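Local structure of peroxisomal catalase A (Saccharomyces cerevisiae, 1A4E) at residues B[128-133]-B[193-198]; B[197-202]-B[215-220]. The protein breaks down hydrogen peroxide into water and oxygen at a heme iron, probably protecting the cell from peroxide made by peroxisomal oxidases. All blocks are in the same frame, centred on the assembly; numbering follows the deposited sequence.

Interaction 1 (B[128-133]-B[193-198]). With HEM (protoporphyrin IX containing Fe), chain I; AZI (azide ion), chain H.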
ATOM      1  N   TYR B 128      -1.452  27.152   7.324  1.00 25.16           N
ATOM      2  CA  TYR B 128      -0.728  28.120   8.144  1.00 21.62           C
ATOM      3  C   TYR B 128      -0.299  27.583   9.489  1.00 22.62           C
ATOM      4  O   TYR B 128      -0.831  26.579   9.948  1.00 26.74           O
ATOM      5  CB  TYR B 128      -1.601  29.308   8.421  1.00 18.49           C
ATOM      6  CG  TYR B 128      -2.065  30.141   7.240  1.00 17.34           C
ATOM      7  CD1 TYR B 128      -1.656  29.881   5.926  1.00 15.27           C
ATOM      8  CD2 TYR B 128      -2.904  31.220   7.509  1.00 17.04           C
ATOM      9  CE1 TYR B 128      -2.078  30.698   4.884  1.00 15.68           C
ATOM     10  CE2 TYR B 128      -3.331  32.045   6.472  1.00 15.13           C
ATOM     11  CZ  TYR B 128      -2.911  31.778   5.177  1.00 17.90           C
ATOM     12  OH  TYR B 128      -3.318  32.608   4.159  1.00 24.10           O
ATOM     13  N   ASN B 129       0.656  28.243  10.148  1.00 23.03           N
ATOM     14  CA  ASN B 129       1.002  27.928  11.531  1.00 22.84           C
ATOM     15  C   ASN B 129       0.585  29.075  12.439  1.00 24.01           C
ATOM     16  O   ASN B 129       0.132  30.119  11.957  1.00 24.70           O
ATOM     17  CB  ASN B 129       2.502  27.689  11.696  1.00 23.24           C
ATOM     18  CG  ASN B 129       2.898  26.250  11.419  1.00 24.60           C
ATOM     19  OD1 ASN B 129       2.104  25.332  11.598  1.00 30.33           O
ATOM     20  ND2 ASN B 129       4.118  25.996  10.957  1.00 22.77           N
ATOM     21  N   ASN B 130       0.703  28.900  13.764  1.00 24.04           N
ATOM     22  CA  ASN B 130       0.317  29.958  14.683  1.00 25.21           C
ATOM     23  C   ASN B 130       1.461  30.920  15.033  1.00 26.87           C
ATOM     24  O   ASN B 130       1.450  31.621  16.046  1.00 26.91           O
ATOM     25  CB  ASN B 130      -0.249  29.319  15.935  1.00 17.42           C
ATOM     26  CG  ASN B 130       0.771  28.766  16.903  1.00 20.85           C
ATOM     27  OD1 ASN B 130       0.487  28.681  18.096  1.00 23.64           O
ATOM     28  ND2 ASN B 130       1.965  28.382  16.450  1.00 17.49           N
ATOM     29  N   THR B 131       2.480  30.924  14.170  1.00 27.60           N
ATOM     30  CA  THR B 131       3.632  31.790  14.308  1.00 28.37           C
ATOM     31  C   THR B 131       3.855  32.549  13.002  1.00 28.84           C
ATOM     32  O   THR B 131       3.559  32.009  11.937  1.00 30.36           O
ATOM     33  CB  THR B 131       4.839  30.904  14.712  1.00 27.92           C
ATOM     34  OG1 THR B 131       5.963  31.769  14.659  1.00 31.31           O
ATOM     35  CG2 THR B 131       5.051  29.665  13.853  1.00 24.73           C
ATOM     36  N   PRO B 132       4.312  33.815  13.021  1.00 29.13           N
ATOM     37  CA  PRO B 132       4.592  34.632  11.839  1.00 27.37           C
ATOM     38  C   PRO B 132       5.711  34.116  10.943  1.00 26.15           C
ATOM     39  O   PRO B 132       5.745  34.385   9.739  1.00 25.48           O
ATOM     40  CB  PRO B 132       4.921  35.997  12.378  1.00 26.77           C
ATOM     41  CG  PRO B 132       4.424  36.002  13.790  1.00 30.99           C
ATOM     42  CD  PRO B 132       4.644  34.571  14.224  1.00 29.78           C
ATOM     43  N   VAL B 133       6.667  33.412  11.564  1.00 24.32           N
ATOM     44  CA  VAL B 133       7.841  32.897  10.869  1.00 24.82           C
ATOM     45  C   VAL B 133       8.005  31.387  11.035  1.00 26.08           C
ATOM     46  O   VAL B 133       7.111  30.716  11.553  1.00 27.00           O
ATOM     47  CB  VAL B 133       9.112  33.644  11.391  1.00 23.25           C
ATOM     48  CG1 VAL B 133       9.017  35.114  11.029  1.00 22.13           C
ATOM     49  CG2 VAL B 133       9.239  33.529  12.893  1.00 20.89           C
ATOM     50  N   ARG B 193      -8.584  28.108  20.449  1.00 26.49           N
ATOM     51  CA  ARG B 193      -9.403  29.303  20.287  1.00 27.83           C
ATOM     52  C   ARG B 193      -8.671  30.569  20.719  1.00 27.93           C
ATOM     53  O   ARG B 193      -9.135  31.677  20.477  1.00 28.19           O
ATOM     54  CB  ARG B 193     -10.664  29.152  21.112  1.00 25.86           C
ATOM     55  CG  ARG B 193     -11.511  27.975  20.662  1.00 26.15           C
ATOM     56  CD  ARG B 193     -12.322  27.392  21.801  1.00 27.13           C
ATOM     57  NE  ARG B 193     -13.129  28.394  22.461  1.00 35.61           N
ATOM     58  CZ  ARG B 193     -13.093  28.584  23.781  1.00 32.57           C
ATOM     59  NH1 ARG B 193     -12.321  27.867  24.584  1.00 29.34           N
ATOM     60  NH2 ARG B 193     -13.831  29.550  24.296  1.00 36.00           N
ATOM     61  N   SER B 194      -7.507  30.417  21.347  1.00 28.70           N
ATOM     62  CA  SER B 194      -6.773  31.537  21.901  1.00 29.48           C
ATOM     63  C   SER B 194      -5.427  31.779  21.231  1.00 29.95           C
ATOM     64  O   SER B 194      -4.472  32.195  21.889  1.00 30.40           O
ATOM     65  CB  SER B 194      -6.587  31.275  23.389  1.00 30.32           C
ATOM     66  OG  SER B 194      -7.826  31.161  24.074  1.00 30.09           O
ATOM     67  N   MET B 195      -5.338  31.513  19.917  1.00 28.31           N
ATOM     68  CA  MET B 195      -4.108  31.714  19.155  1.00 26.49           C
ATOM     69  C   MET B 195      -4.386  32.265  17.767  1.00 26.77           C
ATOM     70  O   MET B 195      -5.508  32.196  17.264  1.00 27.91           O
ATOM     71  CB  MET B 195      -3.324  30.400  19.003  1.00 26.18           C
ATOM     72  CG  MET B 195      -4.126  29.251  18.411  1.00 30.87           C
ATOM     73  SD  MET B 195      -3.150  27.767  18.066  1.00 27.81           S
ATOM     74  CE  MET B 195      -3.788  27.440  16.447  1.00 28.07           C
ATOM     75  N   HIS B 196      -3.358  32.847  17.154  1.00 25.92           N
ATOM     76  CA  HIS B 196      -3.476  33.396  15.810  1.00 26.68           C
ATOM     77  C   HIS B 196      -2.999  32.403  14.763  1.00 25.60           C
ATOM     78  O   HIS B 196      -2.339  31.427  15.091  1.00 25.60           O
ATOM     79  CB  HIS B 196      -2.635  34.663  15.663  1.00 26.56           C
ATOM     80  CG  HIS B 196      -3.024  35.792  16.594  1.00 29.80           C
ATOM     81  ND1 HIS B 196      -4.248  36.146  16.952  1.00 33.55           N
ATOM     82  CD2 HIS B 196      -2.148  36.646  17.218  1.00 30.73           C
ATOM     83  CE1 HIS B 196      -4.163  37.175  17.760  1.00 30.88           C
ATOM     84  NE2 HIS B 196      -2.893  37.465  17.912  1.00 30.93           N
ATOM     85  N   GLY B 197      -3.339  32.646  13.499  1.00 24.55           N
ATOM     86  CA  GLY B 197      -2.829  31.902  12.361  1.00 25.51           C
ATOM     87  C   GLY B 197      -2.096  32.905  11.476  1.00 29.39           C
ATOM     88  O   GLY B 197      -2.424  34.088  11.492  1.00 31.18           O
ATOM     89  N   TYR B 198      -1.061  32.522  10.724  1.00 29.71           N
ATOM     90  CA  TYR B 198      -0.330  33.457   9.862  1.00 28.42           C
ATOM     91  C   TYR B 198       0.125  32.683   8.648  1.00 28.00           C
ATOM     92  O   TYR B 198       0.545  31.532   8.799  1.00 30.40           O
ATOM     93  CB  TYR B 198       0.959  34.013  10.468  1.00 27.28           C
ATOM     94  CG  TYR B 198       0.856  34.681  11.821  1.00 29.06           C
ATOM     95  CD1 TYR B 198       0.811  33.891  12.965  1.00 29.96           C
ATOM     96  CD2 TYR B 198       0.821  36.072  11.927  1.00 30.57           C
ATOM     97  CE1 TYR B 198       0.736  34.478  14.223  1.00 31.87           C
ATOM     98  CE2 TYR B 198       0.745  36.669  13.187  1.00 31.68           C
ATOM     99  CZ  TYR B 198       0.702  35.864  14.326  1.00 33.72           C
ATOM    100  OH  TYR B 198       0.612  36.426  15.581  1.00 35.29           O
TER
HETATM  101  CHA HEM I 503       1.889  19.373   7.545  1.00 19.73           C
HETATM  102  CHB HEM I 503       5.765  19.358   4.720  1.00 23.08           C
HETATM  103  CHC HEM I 503       6.809  23.799   6.170  1.00 22.82           C
HETATM  104  CHD HEM I 503       2.426  24.128   8.123  1.00 22.32           C
HETATM  105  C1A HEM I 503       2.947  18.926   6.775  1.00 21.81           C
HETATM  106  C2A HEM I 503       2.972  17.639   6.106  1.00 23.86           C
HETATM  107  C3A HEM I 503       4.016  17.667   5.242  1.00 24.23           C
HETATM  108  C4A HEM I 503       4.647  18.954   5.410  1.00 24.64           C
HETATM  109  CMA HEM I 503       4.420  16.608   4.228  1.00 18.86           C
HETATM  110  CAA HEM I 503       1.969  16.514   6.284  1.00 21.71           C
HETATM  111  CBA HEM I 503       1.014  16.520   5.111  1.00 26.71           C
HETATM  112  CGA HEM I 503      -0.036  15.432   5.138  1.00 25.96           C
HETATM  113  O1A HEM I 503       0.278  14.260   5.338  1.00 23.24           O
HETATM  114  O2A HEM I 503      -1.190  15.774   4.933  1.00 25.56           O
HETATM  115  C1B HEM I 503       6.375  20.586   4.849  1.00 24.72           C
HETATM  116  C2B HEM I 503       7.612  20.940   4.194  1.00 24.26           C
HETATM  117  C3B HEM I 503       7.981  22.172   4.684  1.00 25.35           C
HETATM  118  C4B HEM I 503       6.926  22.546   5.614  1.00 22.07           C
HETATM  119  CMB HEM I 503       8.314  20.037   3.185  1.00 21.13           C
HETATM  120  CAB HEM I 503       9.108  22.958   4.414  1.00 24.06           C
HETATM  121  CBB HEM I 503      10.084  22.798   3.325  1.00 19.20           C
HETATM  122  C1C HEM I 503       5.690  24.295   6.809  1.00 23.54           C
HETATM  123  C2C HEM I 503       5.483  25.696   7.093  1.00 25.62           C
HETATM  124  C3C HEM I 503       4.215  25.812   7.586  1.00 24.85           C
HETATM  125  C4C HEM I 503       3.666  24.469   7.610  1.00 24.42           C
HETATM  126  CMC HEM I 503       6.501  26.799   6.817  1.00 22.45           C
HETATM  127  CAC HEM I 503       3.536  26.967   7.943  1.00 21.23           C
HETATM  128  CBC HEM I 503       3.283  28.056   7.024  1.00 21.98           C
HETATM  129  C1D HEM I 503       1.901  22.849   8.156  1.00 20.59           C
HETATM  130  C2D HEM I 503       0.620  22.506   8.719  1.00 20.58           C
HETATM  131  C3D HEM I 503       0.490  21.169   8.580  1.00 21.91           C
HETATM  132  C4D HEM I 503       1.677  20.692   7.924  1.00 20.82           C
HETATM  133  CMD HEM I 503      -0.403  23.456   9.328  1.00 18.73           C
HETATM  134  CAD HEM I 503      -0.665  20.319   9.074  1.00 19.85           C
HETATM  135  CBD HEM I 503      -1.795  20.152   8.084  1.00 19.80           C
HETATM  136  CGD HEM I 503      -2.915  19.340   8.707  1.00 25.52           C
HETATM  137  O1D HEM I 503      -3.473  19.767   9.708  1.00 28.56           O
HETATM  138  O2D HEM I 503      -3.234  18.268   8.208  1.00 25.20           O
HETATM  139  NA  HEM I 503       3.968  19.739   6.318  1.00 23.44           N
HETATM  140  NB  HEM I 503       5.945  21.580   5.696  1.00 23.35           N
HETATM  141  NC  HEM I 503       4.560  23.554   7.083  1.00 24.80           N
HETATM  142  ND  HEM I 503       2.542  21.732   7.654  1.00 20.60           N
HETATM  143 FE   HEM I 503       4.270  21.640   6.727  1.00 20.84          FE
HETATM  144  N1  AZI H 504       5.293  21.032   8.450  1.00 25.26           N
HETATM  145  N2  AZI H 504       5.326  21.972   9.482  1.00 27.48           N
HETATM  146  N3  AZI H 504       5.362  22.912  10.514  1.00 27.80           N
HETATM  147  O   HOH W   1       3.057  30.525   9.660  1.00 22.51           O
HETATM  148  O   HOH W   2      -0.474  32.664  18.042  1.00 27.15           O
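N129 and Y198 form a single antiparallel hydrogen-bonded bridge in the heme-binding beta-barrel of the catalase fold, joining the end of strand 122-129 to the short strand 197-198. The one direct hydrogen bond runs from Y198 N to N129 O (3.0 Å), nearly in line with the carbonyl but bent at the hydrogen (143°). Two CA-H...O contacts extend it: G197 CA on N129 O, and N130 CA on H196 O at 3.1 Å.

Two waters link the backbones beyond this pair. One molecule donates to both T131 O and Y198 O; another joins N130 O to H196 N.

Apolar packing centres on P132 and Y198. Y198 CG stands beside its backbone N (chi1 -54°), which lays the ring along the proline; P132 CG makes a CH-pi contact over one face, 3.8 Å from the ring centroid. Proline suits the place because its ring presents apolar C-H groups to the tyrosine face. N130 O meets the ring at its edge, 3.5 Å from Y198 CE1.

N129 turns its side chain away from this packing, into the heme pocket. The amide of this active-site residue can offer an N-H to a ligand on the iron: N129 ND2 gives a weak but straight hydrogen bond (170°) to azide N3, 3.4 Å away.

Interaction 2 (B[197-202]-B[215-220]). With HEM (protoporphyrin IX containing Fe), chain I.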
ATOM      1  N   GLY B 197      -3.339  32.646  13.499  1.00 24.55           N
ATOM      2  CA  GLY B 197      -2.829  31.902  12.361  1.00 25.51           C
ATOM      3  C   GLY B 197      -2.096  32.905  11.476  1.00 29.39           C
ATOM      4  O   GLY B 197      -2.424  34.088  11.492  1.00 31.18           O
ATOM      5  N   TYR B 198      -1.061  32.522  10.724  1.00 29.71           N
ATOM      6  CA  TYR B 198      -0.330  33.457   9.862  1.00 28.42           C
ATOM      7  C   TYR B 198       0.125  32.683   8.648  1.00 28.00           C
ATOM      8  O   TYR B 198       0.545  31.532   8.799  1.00 30.40           O
ATOM      9  CB  TYR B 198       0.959  34.013  10.468  1.00 27.28           C
ATOM     10  CG  TYR B 198       0.856  34.681  11.821  1.00 29.06           C
ATOM     11  CD1 TYR B 198       0.811  33.891  12.965  1.00 29.96           C
ATOM     12  CD2 TYR B 198       0.821  36.072  11.927  1.00 30.57           C
ATOM     13  CE1 TYR B 198       0.736  34.478  14.223  1.00 31.87           C
ATOM     14  CE2 TYR B 198       0.745  36.669  13.187  1.00 31.68           C
ATOM     15  CZ  TYR B 198       0.702  35.864  14.326  1.00 33.72           C
ATOM     16  OH  TYR B 198       0.612  36.426  15.581  1.00 35.29           O
ATOM     17  N   SER B 199       0.100  33.286   7.454  1.00 25.02           N
ATOM     18  CA  SER B 199       0.568  32.600   6.261  1.00 25.51           C
ATOM     19  C   SER B 199       2.028  32.201   6.341  1.00 26.76           C
ATOM     20  O   SER B 199       2.414  31.169   5.799  1.00 27.48           O
ATOM     21  CB  SER B 199       0.361  33.477   5.031  1.00 27.20           C
ATOM     22  OG  SER B 199       1.101  34.687   5.040  1.00 31.25           O
ATOM     23  N   GLY B 200       2.828  33.000   7.067  1.00 27.61           N
ATOM     24  CA  GLY B 200       4.258  32.785   7.207  1.00 25.43           C
ATOM     25  C   GLY B 200       4.987  33.301   5.978  1.00 27.49           C
ATOM     26  O   GLY B 200       5.805  34.212   6.041  1.00 29.93           O
ATOM     27  N   HIS B 201       4.668  32.680   4.845  1.00 24.17           N
ATOM     28  CA  HIS B 201       5.210  33.054   3.563  1.00 23.48           C
ATOM     29  C   HIS B 201       4.467  34.236   2.956  1.00 24.38           C
ATOM     30  O   HIS B 201       3.349  34.609   3.313  1.00 23.02           O
ATOM     31  CB  HIS B 201       5.102  31.911   2.569  1.00 24.22           C
ATOM     32  CG  HIS B 201       5.583  30.558   3.048  1.00 24.07           C
ATOM     33  ND1 HIS B 201       6.812  30.086   3.146  1.00 24.58           N
ATOM     34  CD2 HIS B 201       4.729  29.567   3.451  1.00 24.38           C
ATOM     35  CE1 HIS B 201       6.739  28.858   3.588  1.00 28.05           C
ATOM     36  NE2 HIS B 201       5.483  28.554   3.770  1.00 26.57           N
ATOM     37  N   THR B 202       5.157  34.800   1.972  1.00 25.41           N
ATOM     38  CA  THR B 202       4.609  35.820   1.111  1.00 24.54           C
ATOM     39  C   THR B 202       3.908  35.047  -0.006  1.00 25.93           C
ATOM     40  O   THR B 202       4.447  34.081  -0.554  1.00 24.60           O
ATOM     41  CB  THR B 202       5.757  36.689   0.548  1.00 24.70           C
ATOM     42  OG1 THR B 202       6.316  37.420   1.633  1.00 26.86           O
ATOM     43  CG2 THR B 202       5.288  37.643  -0.521  1.00 24.41           C
ATOM     44  N   VAL B 215       1.523  39.439  -0.545  1.00 29.40           N
ATOM     45  CA  VAL B 215       0.551  39.422   0.544  1.00 28.32           C
ATOM     46  C   VAL B 215       1.004  38.544   1.700  1.00 27.67           C
ATOM     47  O   VAL B 215       1.627  37.504   1.487  1.00 31.30           O
ATOM     48  CB  VAL B 215      -0.825  38.914  -0.008  1.00 27.52           C
ATOM     49  CG1 VAL B 215      -1.849  38.814   1.106  1.00 30.12           C
ATOM     50  CG2 VAL B 215      -1.388  39.901  -1.025  1.00 26.53           C
ATOM     51  N   GLN B 216       0.760  38.965   2.946  1.00 27.67           N
ATOM     52  CA  GLN B 216       0.942  38.101   4.110  1.00 26.49           C
ATOM     53  C   GLN B 216      -0.371  38.137   4.874  1.00 27.68           C
ATOM     54  O   GLN B 216      -0.982  39.192   5.039  1.00 27.35           O
ATOM     55  CB  GLN B 216       2.077  38.584   5.003  1.00 26.69           C
ATOM     56  CG  GLN B 216       3.363  38.226   4.285  1.00 25.85           C
ATOM     57  CD  GLN B 216       4.547  37.912   5.168  1.00 26.52           C
ATOM     58  OE1 GLN B 216       4.487  37.919   6.391  1.00 30.59           O
ATOM     59  NE2 GLN B 216       5.673  37.604   4.548  1.00 25.11           N
ATOM     60  N   VAL B 217      -0.853  36.960   5.295  1.00 27.83           N
ATOM     61  CA  VAL B 217      -2.164  36.856   5.929  1.00 25.99           C
ATOM     62  C   VAL B 217      -2.070  36.635   7.437  1.00 25.88           C
ATOM     63  O   VAL B 217      -1.229  35.895   7.945  1.00 26.69           O
ATOM     64  CB  VAL B 217      -2.952  35.708   5.238  1.00 25.20           C
ATOM     65  CG1 VAL B 217      -4.401  35.730   5.696  1.00 21.58           C
ATOM     66  CG2 VAL B 217      -2.946  35.879   3.719  1.00 22.26           C
ATOM     67  N   HIS B 218      -2.948  37.336   8.159  1.00 25.05           N
ATOM     68  CA  HIS B 218      -3.023  37.288   9.612  1.00 25.35           C
ATOM     69  C   HIS B 218      -4.436  36.889  10.005  1.00 27.34           C
ATOM     70  O   HIS B 218      -5.404  37.521   9.596  1.00 29.41           O
ATOM     71  CB  HIS B 218      -2.714  38.660  10.233  1.00 24.80           C
ATOM     72  CG  HIS B 218      -1.292  39.144  10.003  1.00 22.48           C
ATOM     73  ND1 HIS B 218      -0.302  39.193  10.887  1.00 24.95           N
ATOM     74  CD2 HIS B 218      -0.807  39.594   8.800  1.00 20.68           C
ATOM     75  CE1 HIS B 218       0.760  39.649  10.273  1.00 23.77           C
ATOM     76  NE2 HIS B 218       0.445  39.884   9.020  1.00 23.91           N
ATOM     77  N   ILE B 219      -4.575  35.819  10.785  1.00 27.10           N
ATOM     78  CA  ILE B 219      -5.871  35.341  11.239  1.00 27.73           C
ATOM     79  C   ILE B 219      -5.837  35.536  12.753  1.00 29.18           C
ATOM     80  O   ILE B 219      -5.286  34.742  13.512  1.00 30.72           O
ATOM     81  CB  ILE B 219      -6.038  33.848  10.818  1.00 24.75           C
ATOM     82  CG1 ILE B 219      -5.905  33.684   9.301  1.00 23.38           C
ATOM     83  CG2 ILE B 219      -7.422  33.375  11.229  1.00 23.76           C
ATOM     84  CD1 ILE B 219      -6.184  32.268   8.767  1.00 27.49           C
ATOM     85  N   LYS B 220      -6.419  36.649  13.189  1.00 28.14           N
ATOM     86  CA  LYS B 220      -6.383  37.065  14.582  1.00 28.62           C
ATOM     87  C   LYS B 220      -7.547  36.576  15.422  1.00 27.34           C
ATOM     88  O   LYS B 220      -8.701  36.821  15.081  1.00 27.53           O
ATOM     89  CB  LYS B 220      -6.341  38.589  14.653  1.00 30.50           C
ATOM     90  CG  LYS B 220      -5.209  39.274  13.901  1.00 33.15           C
ATOM     91  CD  LYS B 220      -3.875  38.915  14.505  1.00 38.28           C
ATOM     92  CE  LYS B 220      -2.927  40.097  14.463  1.00 44.26           C
ATOM     93  NZ  LYS B 220      -3.489  41.237  15.172  1.00 44.89           N
TER
HETATM   94  CHA HEM I 503       1.889  19.373   7.545  1.00 19.73           C
HETATM   95  CHB HEM I 503       5.765  19.358   4.720  1.00 23.08           C
HETATM   96  CHC HEM I 503       6.809  23.799   6.170  1.00 22.82           C
HETATM   97  CHD HEM I 503       2.426  24.128   8.123  1.00 22.32           C
HETATM   98  C1A HEM I 503       2.947  18.926   6.775  1.00 21.81           C
HETATM   99  C2A HEM I 503       2.972  17.639   6.106  1.00 23.86           C
HETATM  100  C3A HEM I 503       4.016  17.667   5.242  1.00 24.23           C
HETATM  101  C4A HEM I 503       4.647  18.954   5.410  1.00 24.64           C
HETATM  102  CMA HEM I 503       4.420  16.608   4.228  1.00 18.86           C
HETATM  103  CAA HEM I 503       1.969  16.514   6.284  1.00 21.71           C
HETATM  104  CBA HEM I 503       1.014  16.520   5.111  1.00 26.71           C
HETATM  105  CGA HEM I 503      -0.036  15.432   5.138  1.00 25.96           C
HETATM  106  O1A HEM I 503       0.278  14.260   5.338  1.00 23.24           O
HETATM  107  O2A HEM I 503      -1.190  15.774   4.933  1.00 25.56           O
HETATM  108  C1B HEM I 503       6.375  20.586   4.849  1.00 24.72           C
HETATM  109  C2B HEM I 503       7.612  20.940   4.194  1.00 24.26           C
HETATM  110  C3B HEM I 503       7.981  22.172   4.684  1.00 25.35           C
HETATM  111  C4B HEM I 503       6.926  22.546   5.614  1.00 22.07           C
HETATM  112  CMB HEM I 503       8.314  20.037   3.185  1.00 21.13           C
HETATM  113  CAB HEM I 503       9.108  22.958   4.414  1.00 24.06           C
HETATM  114  CBB HEM I 503      10.084  22.798   3.325  1.00 19.20           C
HETATM  115  C1C HEM I 503       5.690  24.295   6.809  1.00 23.54           C
HETATM  116  C2C HEM I 503       5.483  25.696   7.093  1.00 25.62           C
HETATM  117  C3C HEM I 503       4.215  25.812   7.586  1.00 24.85           C
HETATM  118  C4C HEM I 503       3.666  24.469   7.610  1.00 24.42           C
HETATM  119  CMC HEM I 503       6.501  26.799   6.817  1.00 22.45           C
HETATM  120  CAC HEM I 503       3.536  26.967   7.943  1.00 21.23           C
HETATM  121  CBC HEM I 503       3.283  28.056   7.024  1.00 21.98           C
HETATM  122  C1D HEM I 503       1.901  22.849   8.156  1.00 20.59           C
HETATM  123  C2D HEM I 503       0.620  22.506   8.719  1.00 20.58           C
HETATM  124  C3D HEM I 503       0.490  21.169   8.580  1.00 21.91           C
HETATM  125  C4D HEM I 503       1.677  20.692   7.924  1.00 20.82           C
HETATM  126  CMD HEM I 503      -0.403  23.456   9.328  1.00 18.73           C
HETATM  127  CAD HEM I 503      -0.665  20.319   9.074  1.00 19.85           C
HETATM  128  CBD HEM I 503      -1.795  20.152   8.084  1.00 19.80           C
HETATM  129  CGD HEM I 503      -2.915  19.340   8.707  1.00 25.52           C
HETATM  130  O1D HEM I 503      -3.473  19.767   9.708  1.00 28.56           O
HETATM  131  O2D HEM I 503      -3.234  18.268   8.208  1.00 25.20           O
HETATM  132  NA  HEM I 503       3.968  19.739   6.318  1.00 23.44           N
HETATM  133  NB  HEM I 503       5.945  21.580   5.696  1.00 23.35           N
HETATM  134  NC  HEM I 503       4.560  23.554   7.083  1.00 24.80           N
HETATM  135  ND  HEM I 503       2.542  21.732   7.654  1.00 20.60           N
HETATM  136 FE   HEM I 503       4.270  21.640   6.727  1.00 20.84          FE
HETATM  137  O   HOH W   3       6.374  36.347   7.731  1.00 30.90           O
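G197 and I219 make an antiparallel hydrogen-bonded pair in the catalase beta-barrel, where strand 197-198 lies along strand 212-221. This end is tight: G197 N to I219 O and I219 N to G197 O are both 2.9 Å and nearly straight. Glycine suits the place because a CB here would press against I219 CB. At the neighbouring non-hydrogen-bonded pair, H218 ND1 lies 3.5 Å from Y198 CD2, at the edge of the tyrosine ring, with the ring planes at 77°; H218 NE2 is held by Q265.

S199 N bonds V217 O, and the serine hydroxyl then stands in for a backbone acceptor. With chi1 at 63°, S199 OG sits between its own N and carbonyl carbon, accepting from V217 N (3.0 Å) and donating to H201 O (2.8 Å). Glycine suits the following turn, where G200 has a positive phi (80°).

The looser side is buried but hydrated. The long side chain of Q216 reaches across to T202, and a water lies 2.8 Å from both Q216 OE1 and G200 O. T202 OG1 also bonds V279 O, while Q216 NE2 donates to T202 OG1 (3.0 Å), which lies in the plane of the glutamine amide.

Overall arrangement
Interactions 1 and 2 share G197 and Y198, and their centres lie 8 Å apart. The short strand 197-198 is thus bonded to N129 on one side and to strand 212-221 on the other. Y128 ties the two together, its CD1 3.5 Å from S199 CA and its OH 3.3 Å from V217 CB. Both contacts touch the heme. Interaction 1 brings in N129, whose side chain is about 3 Å from that of the active-site H56, a second hydrogen-bond partner of the azide on the iron. Interaction 2 leads to H201, whose NE2 is 3.7 Å from heme CMC; its ND1 is bonded to D331.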